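Long-range contact in hypothetical protein SMU.776 (Streptococcus mutans, PDB 2B78), which is a putative S-adenosylmethionine-dependent methyltransferase that binds S-adenosyl-L-homocysteine and may act on RNA: residues 174-186 with 195-207. Residues are numbered along the deposited sequence; the frame is centred on the assembly and turned at random.
Sequences FLILENGISYNVF and IFLDQRQVRNELI
Glu178 and Asn179, at the turn of a beta hairpin, come down on the first two turns of helix 200-207, the CA of Asn179 standing 6.2 Å from the CA of Asn204. The hairpin pairs strands 174-178 and 181-185 through a type I' turn from Glu178 to Ile181, and strand 181-185 runs at 129° to the helix. The polar centre is a salt bridge. Glu178, its CG anti to the backbone N (chi1 -169°), extends to meet Arg203 side-on: Arg203 NE donates to Glu178 OE1 at 2.7 Å and Arg203 NH2 to Glu178 OE2 at 2.7 Å, both onto syn lone pairs, with carboxylate and guanidinium only 12° from coplanar. On another edge, NH1 and NH2 of Arg203 both bond the carbonyl O of Phe196, so the guanidinium is held flat and cannot readily rotate. Ile195 CD1 packs on one of its faces and also sits over the Tyr183 ring, 3.9 Å from the ring centroid, in a CH-pi contact. Further along, Ile181 and Ile207 meet tip to tip, their CD1 atoms a tight 3.4 Å apart, while Val185 CG1 rests on Ile195 CG2. A water links Glu178 OE2 to Arg200 NH1, and Arg200 NH2 turns to a salt bridge with Asp365. The contact thus fixes the hairpin to the helix leading into strand 215-219 of the Rossmann-like methyltransferase sheet. Phe226 of helix 225-232 touches Arg203, His254 of helix 247-257 meets the Tyr183 ring edge-to-face, and Tyr115 of strand 110-115 packs against Val185 and Ile195.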
loop_
_atom_site.group_PDB
_atom_site.type_symbol
_atom_site.label_atom_id
_atom_site.label_comp_id
_atom_site.label_asym_id
_atom_site.label_seq_id
_atom_site.Cartn_x
_atom_site.Cartn_y
_atom_site.Cartn_z
ATOM N N PHE A 174 -5.894 18.351 4.808
ATOM C CA PHE A 174 -6.810 18.811 3.773
ATOM C C PHE A 174 -7.572 17.626 3.194
ATOM O O PHE A 174 -7.229 16.475 3.462
ATOM C CB PHE A 174 -6.045 19.563 2.671
ATOM C CG PHE A 174 -4.987 18.736 1.972
ATOM C CD1 PHE A 174 -5.303 17.982 0.840
ATOM C CD2 PHE A 174 -3.683 18.707 2.452
ATOM C CE1 PHE A 174 -4.324 17.202 0.193
ATOM C CE2 PHE A 174 -2.695 17.937 1.819
ATOM C CZ PHE A 174 -3.014 17.185 0.692
ATOM N N LEU A 175 -8.601 17.907 2.401
ATOM C CA LEU A 175 -9.415 16.856 1.809
ATOM C C LEU A 175 -9.047 16.552 0.365
ATOM O O LEU A 175 -8.561 17.421 -0.367
ATOM C CB LEU A 175 -10.891 17.255 1.843
ATOM C CG LEU A 175 -11.556 17.611 3.174
ATOM C CD1 LEU A 175 -12.959 18.170 2.901
ATOM C CD2 LEU A 175 -11.612 16.395 4.071
ATOM N N ILE A 176 -9.250 15.296 -0.024
ATOM C CA ILE A 176 -9.043 14.863 -1.399
ATOM C C ILE A 176 -10.305 14.076 -1.709
ATOM O O ILE A 176 -11.124 13.834 -0.806
ATOM C CB ILE A 176 -7.760 13.987 -1.586
ATOM C CG1 ILE A 176 -7.775 12.768 -0.664
ATOM C CG2 ILE A 176 -6.505 14.844 -1.333
ATOM C CD1 ILE A 176 -8.524 11.573 -1.232
ATOM N N LEU A 177 -10.495 13.712 -2.974
ATOM C CA LEU A 177 -11.672 12.964 -3.364
ATOM C C LEU A 177 -11.218 11.615 -3.892
ATOM O O LEU A 177 -10.182 11.523 -4.559
ATOM C CB LEU A 177 -12.428 13.715 -4.466
ATOM C CG LEU A 177 -13.944 13.550 -4.583
ATOM C CD1 LEU A 177 -14.620 14.304 -3.444
ATOM C CD2 LEU A 177 -14.423 14.103 -5.925
ATOM N N GLU A 178 -11.981 10.571 -3.572
ATOM C CA GLU A 178 -11.688 9.219 -4.053
ATOM C C GLU A 178 -13.025 8.530 -4.269
ATOM O O GLU A 178 -13.819 8.406 -3.334
ATOM C CB GLU A 178 -10.871 8.417 -3.037
ATOM C CG GLU A 178 -10.308 7.106 -3.606
ATOM C CD GLU A 178 -9.809 6.159 -2.525
ATOM O OE1 GLU A 178 -10.653 5.565 -1.818
ATOM O OE2 GLU A 178 -8.578 6.007 -2.382
ATOM N N ASN A 179 -13.266 8.082 -5.501
ATOM C CA ASN A 179 -14.522 7.432 -5.847
ATOM C C ASN A 179 -15.657 8.418 -5.624
ATOM O O ASN A 179 -16.793 8.029 -5.363
ATOM C CB ASN A 179 -14.739 6.195 -4.978
ATOM C CG ASN A 179 -13.720 5.109 -5.239
ATOM O OD1 ASN A 179 -13.218 4.480 -4.303
ATOM N ND2 ASN A 179 -13.417 4.868 -6.509
ATOM N N GLY A 180 -15.346 9.706 -5.695
ATOM C CA GLY A 180 -16.386 10.700 -5.508
ATOM C C GLY A 180 -16.750 11.096 -4.092
ATOM O O GLY A 180 -17.705 11.845 -3.903
ATOM N N ILE A 181 -16.036 10.591 -3.092
ATOM C CA ILE A 181 -16.322 10.986 -1.712
ATOM C C ILE A 181 -15.047 11.578 -1.105
ATOM O O ILE A 181 -13.934 11.346 -1.608
ATOM C CB ILE A 181 -16.875 9.814 -0.854
ATOM C CG1 ILE A 181 -15.788 8.800 -0.544
ATOM C CG2 ILE A 181 -18.039 9.132 -1.598
ATOM C CD1 ILE A 181 -16.184 7.849 0.586
ATOM N N SER A 182 -15.201 12.364 -0.043
ATOM C CA SER A 182 -14.058 13.036 0.579
ATOM C C SER A 182 -13.361 12.276 1.689
ATOM O O SER A 182 -13.992 11.530 2.437
ATOM C CB SER A 182 -14.494 14.403 1.126
ATOM O OG SER A 182 -15.007 15.227 0.094
ATOM N N TYR A 183 -12.050 12.496 1.791
ATOM C CA TYR A 183 -11.213 11.883 2.812
ATOM C C TYR A 183 -10.211 12.937 3.286
ATOM O O TYR A 183 -9.662 13.688 2.478
ATOM C CB TYR A 183 -10.435 10.697 2.239
ATOM C CG TYR A 183 -11.292 9.511 1.868
ATOM C CD1 TYR A 183 -11.734 8.619 2.840
ATOM C CD2 TYR A 183 -11.670 9.293 0.550
ATOM C CE1 TYR A 183 -12.539 7.522 2.507
ATOM C CE2 TYR A 183 -12.474 8.205 0.204
ATOM C CZ TYR A 183 -12.902 7.326 1.192
ATOM O OH TYR A 183 -13.681 6.245 0.851
ATOM N N ASN A 184 -9.982 12.974 4.592
ATOM C CA ASN A 184 -9.055 13.910 5.218
ATOM C C ASN A 184 -7.649 13.302 5.259
ATOM O O ASN A 184 -7.446 12.205 5.786
ATOM C CB ASN A 184 -9.547 14.243 6.638
ATOM C CG ASN A 184 -8.568 15.112 7.419
ATOM O OD1 ASN A 184 -7.679 14.609 8.113
ATOM N ND2 ASN A 184 -8.725 16.424 7.308
ATOM N N VAL A 185 -6.683 14.018 4.688
ATOM C CA VAL A 185 -5.304 13.547 4.654
ATOM C C VAL A 185 -4.322 14.597 5.161
ATOM O O VAL A 185 -4.671 15.773 5.344
ATOM C CB VAL A 185 -4.880 13.117 3.217
ATOM C CG1 VAL A 185 -5.820 12.027 2.695
ATOM C CG2 VAL A 185 -4.884 14.315 2.280
ATOM N N PHE A 186 -3.088 14.158 5.378
ATOM C CA PHE A 186 -2.020 15.019 5.870
ATOM C C PHE A 186 -0.721 14.509 5.252
ATOM O O PHE A 186 -0.499 13.300 5.194
ATOM C CB PHE A 186 -1.990 14.988 7.411
ATOM C CG PHE A 186 -2.200 13.616 8.020
ATOM C CD1 PHE A 186 -1.113 12.788 8.316
ATOM C CD2 PHE A 186 -3.481 13.165 8.315
ATOM C CE1 PHE A 186 -1.307 11.529 8.902
ATOM C CE2 PHE A 186 -3.689 11.908 8.900
ATOM C CZ PHE A 186 -2.602 11.091 9.195
ATOM N N ILE A 195 -4.583 7.815 4.895
ATOM C CA ILE A 195 -5.295 6.884 4.039
ATOM C C ILE A 195 -4.312 6.040 3.235
ATOM O O ILE A 195 -3.166 6.452 2.989
ATOM C CB ILE A 195 -6.259 7.630 3.072
ATOM C CG1 ILE A 195 -7.173 6.619 2.364
ATOM C CG2 ILE A 195 -5.468 8.390 2.010
ATOM C CD1 ILE A 195 -8.344 7.261 1.617
ATOM N N PHE A 196 -4.737 4.836 2.867
ATOM C CA PHE A 196 -3.906 3.972 2.041
ATOM C C PHE A 196 -4.624 3.910 0.712
ATOM O O PHE A 196 -5.663 3.262 0.574
ATOM C CB PHE A 196 -3.757 2.586 2.671
ATOM C CG PHE A 196 -2.702 2.536 3.745
ATOM C CD1 PHE A 196 -1.357 2.386 3.407
ATOM C CD2 PHE A 196 -3.042 2.723 5.077
ATOM C CE1 PHE A 196 -0.363 2.430 4.384
ATOM C CE2 PHE A 196 -2.057 2.772 6.064
ATOM C CZ PHE A 196 -0.713 2.625 5.714
ATOM N N LEU A 197 -4.070 4.617 -0.263
ATOM C CA LEU A 197 -4.669 4.705 -1.582
ATOM C C LEU A 197 -4.828 3.377 -2.297
ATOM O O LEU A 197 -5.729 3.230 -3.123
ATOM C CB LEU A 197 -3.858 5.674 -2.461
ATOM C CG LEU A 197 -3.758 7.128 -1.962
ATOM C CD1 LEU A 197 -2.907 7.939 -2.929
ATOM C CD2 LEU A 197 -5.143 7.747 -1.851
ATOM N N ASP A 198 -3.967 2.409 -1.995
ATOM C CA ASP A 198 -4.074 1.120 -2.669
ATOM C C ASP A 198 -5.373 0.366 -2.386
ATOM O O ASP A 198 -5.722 -0.556 -3.113
ATOM C CB ASP A 198 -2.859 0.224 -2.356
ATOM C CG ASP A 198 -2.578 0.095 -0.868
ATOM O OD1 ASP A 198 -3.525 -0.085 -0.083
ATOM O OD2 ASP A 198 -1.385 0.164 -0.488
ATOM N N GLN A 199 -6.107 0.755 -1.351
ATOM C CA GLN A 199 -7.371 0.074 -1.044
ATOM C C GLN A 199 -8.599 0.763 -1.649
ATOM O O GLN A 199 -9.748 0.490 -1.256
ATOM C CB GLN A 199 -7.530 -0.043 0.473
ATOM C CG GLN A 199 -6.333 -0.722 1.111
ATOM C CD GLN A 199 -6.428 -0.831 2.612
ATOM O OE1 GLN A 199 -6.564 0.176 3.315
ATOM N NE2 GLN A 199 -6.345 -2.062 3.123
ATOM N N ARG A 200 -8.350 1.634 -2.621
ATOM C CA ARG A 200 -9.417 2.395 -3.277
ATOM C C ARG A 200 -10.553 1.567 -3.848
ATOM O O ARG A 200 -11.714 1.947 -3.748
ATOM C CB ARG A 200 -8.841 3.248 -4.407
ATOM C CG ARG A 200 -9.908 3.980 -5.224
ATOM C CD ARG A 200 -9.281 4.931 -6.235
ATOM N NE ARG A 200 -8.554 4.207 -7.267
ATOM C CZ ARG A 200 -7.232 4.055 -7.319
ATOM N NH1 ARG A 200 -6.448 4.583 -6.395
ATOM N NH2 ARG A 200 -6.701 3.356 -8.309
ATOM N N GLN A 201 -10.228 0.444 -4.470
ATOM C CA GLN A 201 -11.275 -0.361 -5.078
ATOM C C GLN A 201 -12.077 -1.137 -4.036
ATOM O O GLN A 201 -13.217 -1.508 -4.284
ATOM C CB GLN A 201 -10.664 -1.273 -6.151
ATOM C CG GLN A 201 -9.844 -0.451 -7.165
ATOM C CD GLN A 201 -9.343 -1.249 -8.348
ATOM O OE1 GLN A 201 -9.325 -2.480 -8.328
ATOM N NE2 GLN A 201 -8.910 -0.544 -9.386
ATOM N N VAL A 202 -11.497 -1.357 -2.860
ATOM C CA VAL A 202 -12.215 -2.058 -1.799
ATOM C C VAL A 202 -13.218 -1.060 -1.225
ATOM O O VAL A 202 -14.371 -1.411 -0.942
ATOM C CB VAL A 202 -11.271 -2.536 -0.669
ATOM C CG1 VAL A 202 -12.069 -3.319 0.360
ATOM C CG2 VAL A 202 -10.158 -3.411 -1.238
ATOM N N ARG A 203 -12.774 0.186 -1.046
ATOM C CA ARG A 203 -13.658 1.230 -0.542
ATOM C C ARG A 203 -14.755 1.499 -1.572
ATOM O O ARG A 203 -15.881 1.820 -1.205
ATOM C CB ARG A 203 -12.882 2.516 -0.239
ATOM C CG ARG A 203 -12.065 2.447 1.050
ATOM C CD ARG A 203 -11.450 3.789 1.421
ATOM N NE ARG A 203 -10.399 4.191 0.482
ATOM C CZ ARG A 203 -9.120 3.850 0.597
ATOM N NH1 ARG A 203 -8.720 3.101 1.617
ATOM N NH2 ARG A 203 -8.243 4.254 -0.311
ATOM N N ASN A 204 -14.437 1.367 -2.859
ATOM C CA ASN A 204 -15.441 1.573 -3.905
ATOM C C ASN A 204 -16.591 0.570 -3.756
ATOM O O ASN A 204 -17.758 0.914 -3.956
ATOM C CB ASN A 204 -14.819 1.418 -5.304
ATOM C CG ASN A 204 -15.798 1.761 -6.419
ATOM O OD1 ASN A 204 -16.329 2.882 -6.480
ATOM N ND2 ASN A 204 -16.038 0.803 -7.312
ATOM N N GLU A 205 -16.251 -0.676 -3.429
ATOM C CA GLU A 205 -17.258 -1.728 -3.264
ATOM C C GLU A 205 -18.202 -1.395 -2.118
ATOM O O GLU A 205 -19.411 -1.630 -2.201
ATOM C CB GLU A 205 -16.589 -3.077 -2.973
ATOM C CG GLU A 205 -15.720 -3.595 -4.106
ATOM C CD GLU A 205 -16.533 -4.018 -5.307
ATOM O OE1 GLU A 205 -17.259 -5.030 -5.196
ATOM O OE2 GLU A 205 -16.458 -3.342 -6.355
ATOM N N LEU A 206 -17.639 -0.859 -1.043
ATOM C CA LEU A 206 -18.409 -0.497 0.138
ATOM C C LEU A 206 -19.325 0.683 -0.164
ATOM O O LEU A 206 -20.507 0.686 0.199
ATOM C CB LEU A 206 -17.441 -0.163 1.283
ATOM C CG LEU A 206 -16.725 -1.389 1.868
ATOM C CD1 LEU A 206 -15.498 -1.000 2.686
ATOM C CD2 LEU A 206 -17.728 -2.152 2.743
ATOM N N ILE A 207 -18.783 1.690 -0.845
ATOM C CA ILE A 207 -19.570 2.864 -1.202
ATOM C C ILE A 207 -20.682 2.455 -2.134
ATOM O O ILE A 207 -21.759 3.047 -2.134
ATOM C CB ILE A 207 -18.704 3.910 -1.906
ATOM C CG1 ILE A 207 -17.651 4.409 -0.918
ATOM C CG2 ILE A 207 -19.573 5.052 -2.437
ATOM C CD1 ILE A 207 -16.568 5.238 -1.546
HETATM O O HOH W 1 -6.982 6.578 -4.530
HETATM O O HOH W 2 -17.873 4.899 -5.159
#